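Long-range contacts in uncharacterized conserved protein BF1870 (Bacteroides fragilis, PDB 3EWL), which is of unknown function, but whose C-terminal thioredoxin-like domain, the part crystallised here, carries a CxxC pair and so may take part in thiol-disulfide chemistry: residues F33-D38 against V66-P71; A27-L32 against I113-G118. One frame throughout, in Å; residues are numbered along the deposited sequence.

Contact 1: F33-D38 against V66-P71; sequences FFYDPD and VLAIYP
Tyr-35 lays its ring along the backbone of Ala-68 and Ile-69 while its own main chain leaves the strand. CG sits between backbone N and carbonyl carbon (chi1 75°), which turns the ring back toward 66-71. From CB outward, CD2 comes 3.6 Å from Ile-69 O, CE2 lies 3.7 Å from the Ala-68 methyl CB, and CZ has Tyr-70 CB over one ring face at 4.1 Å. The carbonyl carbon of Ala-68 meets the ring at its edge. At the tip, OH comes close to Trp-78 NE1, and the side chain also rests on Cys-42 of helix 40-50.

The strands are parallel, Phe-33 paired with Ala-68 and Phe-34 with Ile-69. Phe-33 N donates to Leu-67 O, Ile-69 N to Phe-33 O (2.8 Å), and Tyr-35 N to Ile-69 O. This is the centre of the thioredoxin fold: strand 29-34 leads through the loop at Pro-37 to a CxxC pattern (Cys-39, Cys-42) at the start of helix 40-50, consistent with a thioredoxin-type active site.

On the Ile-69 face, Phe-34 and Ile-69 lie side by side, ring atom CD1 3.9 Å from Ile-69 CB. Beyond the end of strand 29-34, Pro-37 CD lies over one face of the Tyr-70 ring, 3.5 Å from CE1, with Tyr-35 O and Asp-36 OD1 at the ring edge. The Asp-36 carboxylate plane stands 80° to that ring. Asp-36 OD2 accepts from Asp-38 N at 2.7 Å, on its anti side, in an Asx turn, and Tyr-70 OH binds Asn-74 N.

Contact 2: A27-L32 against I113-G118; sequences AQYTML and IYLLDG
Leu-32 and Leu-116 meet nearly at a right angle on one face of the antiparallel pair: Leu-116 CD1 fits against Leu-32 CG at 4.0 Å and equally close to Thr-30 CB. CG of Leu-116 is turned beside its backbone N (chi1 -41°), which brings it over Thr-30 O. On the same face Leu-32 CD1 slants across Tyr-114 CB. The other face carries Met-31, modelled as selenomethionine; its side chain crosses that of Ile-113 obliquely, CG 3.7 Å from Ile-113 CG2, with SE near the same methyl. Leu-115 CD1 lies against the Thr-30 carbonyl and reaches Met-31 CB and Tyr-29 CB.

Two hydrogen-bonded pairs, Thr-30 with Leu-116 and Leu-32 with Tyr-114, flank the non-hydrogen-bonded pair of Met-31 and Leu-115. Leu-116 N meets Thr-30 O at 2.7 Å, nearly along the C=O axis, whereas Thr-30 N approaches Leu-116 O from above the carbonyl plane. At the outer end, water 1 links Ala-27 N to Gly-118 O.

Strand 112-116 is the antiparallel neighbour of the central strand in the thioredoxin-like mixed sheet; Leu-132 of helix 129-137 covers Met-31, Ile-113 and Leu-115, and strands 64-70 and 122-124 flank the pair, next to 29-34 and 112-116 respectively.

How the contacts relate
Both contacts use strand 29-34, the middle strand of the mixed sheet: contact 1 joins it to parallel strand 64-70, contact 2 to antiparallel strand 112-116. Contact 1 is almost wholly buried and rich in aromatic rings, and it runs on into the loop before the CxxC helix; contact 2 is mostly aliphatic along its strands and finishes, at Ala-27 to Tyr-29 and Asp-117 to Gly-118, in a partly exposed, water-bridged end. The centres of contact 1 and contact 2 lie about 14 Å apart, yet the two touch. Leu-67 N probably bonds Met-31 O, while Phe-33 packs on Ile-113 and Phe-34 on Tyr-114, one on either face of the sheet.

Contact 1: F33-D38 against V66-P71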
loop_
_atom_site.group_PDB
_atom_site.type_symbol
_atom_site.label_atom_id
_atom_site.label_comp_id
_atom_site.label_asym_id
_atom_site.label_seq_id
_atom_site.Cartn_x
_atom_site.Cartn_y
_atom_site.Cartn_z
ATOM N N PHE A 33 1.432 0.011 -0.145
ATOM C CA PHE A 33 2.163 1.255 -0.320
ATOM C C PHE A 33 2.467 1.837 1.052
ATOM O O PHE A 33 1.591 2.464 1.671
ATOM C CB PHE A 33 1.333 2.240 -1.185
ATOM C CG PHE A 33 2.064 3.538 -1.541
ATOM C CD1 PHE A 33 2.995 3.572 -2.572
ATOM C CD2 PHE A 33 1.788 4.730 -0.866
ATOM C CE1 PHE A 33 3.655 4.772 -2.919
ATOM C CE2 PHE A 33 2.424 5.938 -1.226
ATOM C CZ PHE A 33 3.378 5.947 -2.249
ATOM N N PHE A 34 3.678 1.590 1.564
ATOM C CA PHE A 34 4.048 2.125 2.857
ATOM C C PHE A 34 4.563 3.509 2.684
ATOM O O PHE A 34 5.535 3.724 1.971
ATOM C CB PHE A 34 5.023 1.226 3.634
ATOM C CG PHE A 34 4.485 -0.176 3.878
ATOM C CD1 PHE A 34 3.532 -0.418 4.873
ATOM C CD2 PHE A 34 4.869 -1.240 3.054
ATOM C CE1 PHE A 34 3.003 -1.729 5.079
ATOM C CE2 PHE A 34 4.346 -2.542 3.251
ATOM C CZ PHE A 34 3.421 -2.778 4.287
ATOM N N TYR A 35 3.916 4.464 3.341
ATOM C CA TYR A 35 4.231 5.858 3.082
ATOM C C TYR A 35 4.304 6.707 4.350
ATOM O O TYR A 35 3.958 6.257 5.462
ATOM C CB TYR A 35 3.198 6.442 2.098
ATOM C CG TYR A 35 1.828 6.733 2.731
ATOM C CD1 TYR A 35 1.530 8.003 3.225
ATOM C CD2 TYR A 35 0.845 5.730 2.854
ATOM C CE1 TYR A 35 0.302 8.291 3.816
ATOM C CE2 TYR A 35 -0.404 6.014 3.436
ATOM C CZ TYR A 35 -0.659 7.306 3.912
ATOM O OH TYR A 35 -1.875 7.640 4.466
ATOM N N ASP A 36 4.728 7.958 4.159
ATOM C CA ASP A 36 4.606 8.960 5.201
ATOM C C ASP A 36 3.813 10.184 4.660
ATOM O O ASP A 36 3.981 10.574 3.505
ATOM C CB ASP A 36 6.025 9.357 5.686
ATOM C CG ASP A 36 5.982 10.272 6.873
ATOM O OD1 ASP A 36 6.089 9.783 8.021
ATOM O OD2 ASP A 36 5.789 11.482 6.643
ATOM N N PRO A 37 2.971 10.812 5.501
ATOM C CA PRO A 37 2.222 11.964 5.023
ATOM C C PRO A 37 3.119 13.138 4.628
ATOM O O PRO A 37 2.665 14.026 3.889
ATOM C CB PRO A 37 1.349 12.360 6.230
ATOM C CG PRO A 37 1.960 11.657 7.424
ATOM C CD PRO A 37 2.619 10.447 6.891
ATOM N N ASP A 38 4.355 13.166 5.136
ATOM C CA ASP A 38 5.303 14.227 4.766
ATOM C C ASP A 38 6.485 13.626 4.016
ATOM O O ASP A 38 7.548 13.383 4.582
ATOM C CB ASP A 38 5.763 15.032 5.997
ATOM C CG ASP A 38 6.784 16.131 5.638
ATOM O OD1 ASP A 38 6.921 16.494 4.439
ATOM O OD2 ASP A 38 7.447 16.628 6.568
ATOM N N VAL A 66 -5.097 -0.882 -4.151
ATOM C CA VAL A 66 -4.009 -0.226 -3.450
ATOM C C VAL A 66 -4.388 -0.014 -2.034
ATOM O O VAL A 66 -5.443 0.639 -1.716
ATOM C CB VAL A 66 -3.596 1.079 -4.038
ATOM C CG1 VAL A 66 -2.399 1.646 -3.230
ATOM C CG2 VAL A 66 -3.215 0.879 -5.534
ATOM N N LEU A 67 -3.538 -0.579 -1.172
ATOM C CA LEU A 67 -3.645 -0.362 0.238
ATOM C C LEU A 67 -2.435 0.455 0.686
ATOM O O LEU A 67 -1.324 -0.059 0.830
ATOM C CB LEU A 67 -3.739 -1.706 0.978
ATOM C CG LEU A 67 -3.800 -1.639 2.499
ATOM C CD1 LEU A 67 -4.973 -0.755 2.992
ATOM C CD2 LEU A 67 -3.873 -3.034 3.059
ATOM N N ALA A 68 -2.671 1.740 0.892
ATOM C CA ALA A 68 -1.667 2.675 1.337
ATOM C C ALA A 68 -1.738 2.715 2.862
ATOM O O ALA A 68 -2.808 3.032 3.467
ATOM C CB ALA A 68 -1.952 4.078 0.697
ATOM N N ILE A 69 -0.608 2.407 3.481
ATOM C CA ILE A 69 -0.519 2.243 4.896
ATOM C C ILE A 69 0.538 3.160 5.519
ATOM O O ILE A 69 1.723 3.128 5.121
ATOM C CB ILE A 69 -0.160 0.751 5.245
ATOM C CG1 ILE A 69 -1.273 -0.194 4.764
ATOM C CG2 ILE A 69 0.050 0.573 6.753
ATOM C CD1 ILE A 69 -2.698 0.084 5.468
ATOM N N TYR A 70 0.125 3.946 6.514
ATOM C CA TYR A 70 1.080 4.734 7.327
ATOM C C TYR A 70 1.387 3.915 8.579
ATOM O O TYR A 70 0.475 3.508 9.268
ATOM C CB TYR A 70 0.474 6.086 7.696
ATOM C CG TYR A 70 1.332 6.912 8.647
ATOM C CD1 TYR A 70 2.670 7.263 8.330
ATOM C CD2 TYR A 70 0.798 7.364 9.847
ATOM C CE1 TYR A 70 3.445 8.016 9.227
ATOM C CE2 TYR A 70 1.547 8.121 10.739
ATOM C CZ TYR A 70 2.848 8.465 10.430
ATOM O OH TYR A 70 3.546 9.223 11.370
ATOM N N PRO A 71 2.679 3.623 8.841
ATOM C CA PRO A 71 3.052 2.711 9.908
ATOM C C PRO A 71 3.528 3.380 11.178
ATOM O O PRO A 71 3.770 2.669 12.168
ATOM C CB PRO A 71 4.207 1.902 9.309
ATOM C CG PRO A 71 4.818 2.826 8.295
ATOM C CD PRO A 71 3.786 3.855 7.878
#

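Contact 2: A27-L32 against I113-G118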
loop_
_atom_site.group_PDB
_atom_site.type_symbol
_atom_site.label_atom_id
_atom_site.label_comp_id
_atom_site.label_asym_id
_atom_site.label_seq_id
_atom_site.Cartn_x
_atom_site.Cartn_y
_atom_site.Cartn_z
ATOM N N ALA A 27 -8.827 -9.277 -3.534
ATOM C CA ALA A 27 -8.569 -8.752 -4.872
ATOM C C ALA A 27 -7.592 -9.664 -5.607
ATOM O O ALA A 27 -6.865 -10.441 -4.967
ATOM C CB ALA A 27 -8.012 -7.323 -4.820
ATOM N N GLN A 28 -7.554 -9.552 -6.932
ATOM C CA GLN A 28 -6.633 -10.354 -7.724
ATOM C C GLN A 28 -5.193 -9.985 -7.436
ATOM O O GLN A 28 -4.315 -10.849 -7.394
ATOM C CB GLN A 28 -6.910 -10.230 -9.231
ATOM C CG GLN A 28 -6.231 -11.354 -10.044
ATOM C CD GLN A 28 -6.842 -12.768 -9.765
ATOM O OE1 GLN A 28 -7.998 -13.067 -10.151
ATOM N NE2 GLN A 28 -6.052 -13.641 -9.100
ATOM N N TYR A 29 -4.945 -8.697 -7.249
ATOM C CA TYR A 29 -3.624 -8.213 -6.829
ATOM C C TYR A 29 -3.829 -7.164 -5.776
ATOM O O TYR A 29 -4.784 -6.405 -5.864
ATOM C CB TYR A 29 -2.891 -7.567 -7.985
ATOM C CG TYR A 29 -2.474 -8.539 -9.052
ATOM C CD1 TYR A 29 -1.285 -9.245 -8.948
ATOM C CD2 TYR A 29 -3.299 -8.781 -10.164
ATOM C CE1 TYR A 29 -0.892 -10.174 -9.964
ATOM C CE2 TYR A 29 -2.929 -9.698 -11.167
ATOM C CZ TYR A 29 -1.734 -10.384 -11.058
ATOM O OH TYR A 29 -1.397 -11.277 -12.047
ATOM N N THR A 30 -2.908 -7.106 -4.813
ATOM C CA THR A 30 -2.877 -6.067 -3.803
ATOM C C THR A 30 -1.511 -5.399 -3.840
ATOM O O THR A 30 -0.479 -6.068 -3.700
ATOM C CB THR A 30 -3.121 -6.646 -2.386
ATOM O OG1 THR A 30 -4.384 -7.338 -2.383
ATOM C CG2 THR A 30 -3.171 -5.529 -1.312
HETATM N N MSE A 31 -1.494 -4.087 -4.052
HETATM C CA MSE A 31 -0.240 -3.363 -3.883
HETATM C C MSE A 31 -0.230 -2.729 -2.505
HETATM O O MSE A 31 -1.086 -1.892 -2.208
HETATM C CB MSE A 31 -0.072 -2.306 -4.958
HETATM C CG MSE A 31 1.275 -1.541 -4.865
HETATM SE SE MSE A 31 1.499 -0.178 -6.257
HETATM C CE MSE A 31 0.758 1.343 -5.337
ATOM N N LEU A 32 0.771 -3.053 -1.697
ATOM C CA LEU A 32 0.946 -2.338 -0.443
ATOM C C LEU A 32 1.855 -1.136 -0.653
ATOM O O LEU A 32 2.910 -1.256 -1.263
ATOM C CB LEU A 32 1.569 -3.231 0.630
ATOM C CG LEU A 32 0.936 -4.574 0.916
ATOM C CD1 LEU A 32 1.867 -5.256 1.929
ATOM C CD2 LEU A 32 -0.514 -4.490 1.433
ATOM N N ILE A 113 7.175 -0.419 -1.510
ATOM C CA ILE A 113 6.079 -0.999 -2.206
ATOM C C ILE A 113 6.284 -2.516 -2.271
ATOM O O ILE A 113 7.411 -2.995 -2.562
ATOM C CB ILE A 113 6.037 -0.417 -3.604
ATOM C CG1 ILE A 113 5.814 1.099 -3.540
ATOM C CG2 ILE A 113 4.925 -1.049 -4.430
ATOM C CD1 ILE A 113 6.835 1.885 -4.339
ATOM N N TYR A 114 5.189 -3.240 -2.051
ATOM C CA TYR A 114 5.118 -4.678 -2.278
ATOM C C TYR A 114 3.942 -4.987 -3.206
ATOM O O TYR A 114 2.864 -4.401 -3.072
ATOM C CB TYR A 114 4.911 -5.447 -0.934
ATOM C CG TYR A 114 6.088 -5.469 0.034
ATOM C CD1 TYR A 114 6.671 -6.686 0.412
ATOM C CD2 TYR A 114 6.599 -4.307 0.598
ATOM C CE1 TYR A 114 7.719 -6.736 1.318
ATOM C CE2 TYR A 114 7.680 -4.362 1.485
ATOM C CZ TYR A 114 8.228 -5.589 1.824
ATOM O OH TYR A 114 9.286 -5.709 2.698
ATOM N N LEU A 115 4.125 -5.931 -4.125
ATOM C CA LEU A 115 2.995 -6.478 -4.852
ATOM C C LEU A 115 2.616 -7.873 -4.305
ATOM O O LEU A 115 3.479 -8.741 -4.153
ATOM C CB LEU A 115 3.315 -6.540 -6.336
ATOM C CG LEU A 115 2.110 -6.932 -7.200
ATOM C CD1 LEU A 115 0.953 -5.963 -7.058
ATOM C CD2 LEU A 115 2.589 -6.964 -8.629
ATOM N N LEU A 116 1.340 -8.079 -3.996
ATOM C CA LEU A 116 0.892 -9.375 -3.518
ATOM C C LEU A 116 -0.058 -9.925 -4.560
ATOM O O LEU A 116 -0.728 -9.140 -5.250
ATOM C CB LEU A 116 0.082 -9.250 -2.202
ATOM C CG LEU A 116 0.577 -8.278 -1.165
ATOM C CD1 LEU A 116 -0.337 -8.288 0.041
ATOM C CD2 LEU A 116 2.037 -8.624 -0.781
ATOM N N ASP A 117 -0.137 -11.257 -4.649
ATOM C CA ASP A 117 -1.043 -11.919 -5.568
ATOM C C ASP A 117 -2.380 -12.192 -4.906
ATOM O O ASP A 117 -2.709 -11.603 -3.876
ATOM C CB ASP A 117 -0.428 -13.228 -6.079
ATOM C CG ASP A 117 -0.421 -14.387 -5.022
ATOM O OD1 ASP A 117 -0.934 -14.285 -3.884
ATOM O OD2 ASP A 117 0.095 -15.457 -5.389
ATOM N N GLY A 118 -3.139 -13.108 -5.501
ATOM C CA GLY A 118 -4.472 -13.429 -5.064
ATOM C C GLY A 118 -4.511 -14.104 -3.713
ATOM O O GLY A 118 -5.490 -13.962 -2.984
HETATM O O HOH W 1 -7.477 -11.468 -2.240
HETATM O O HOH W 2 -3.001 -12.826 -8.161
#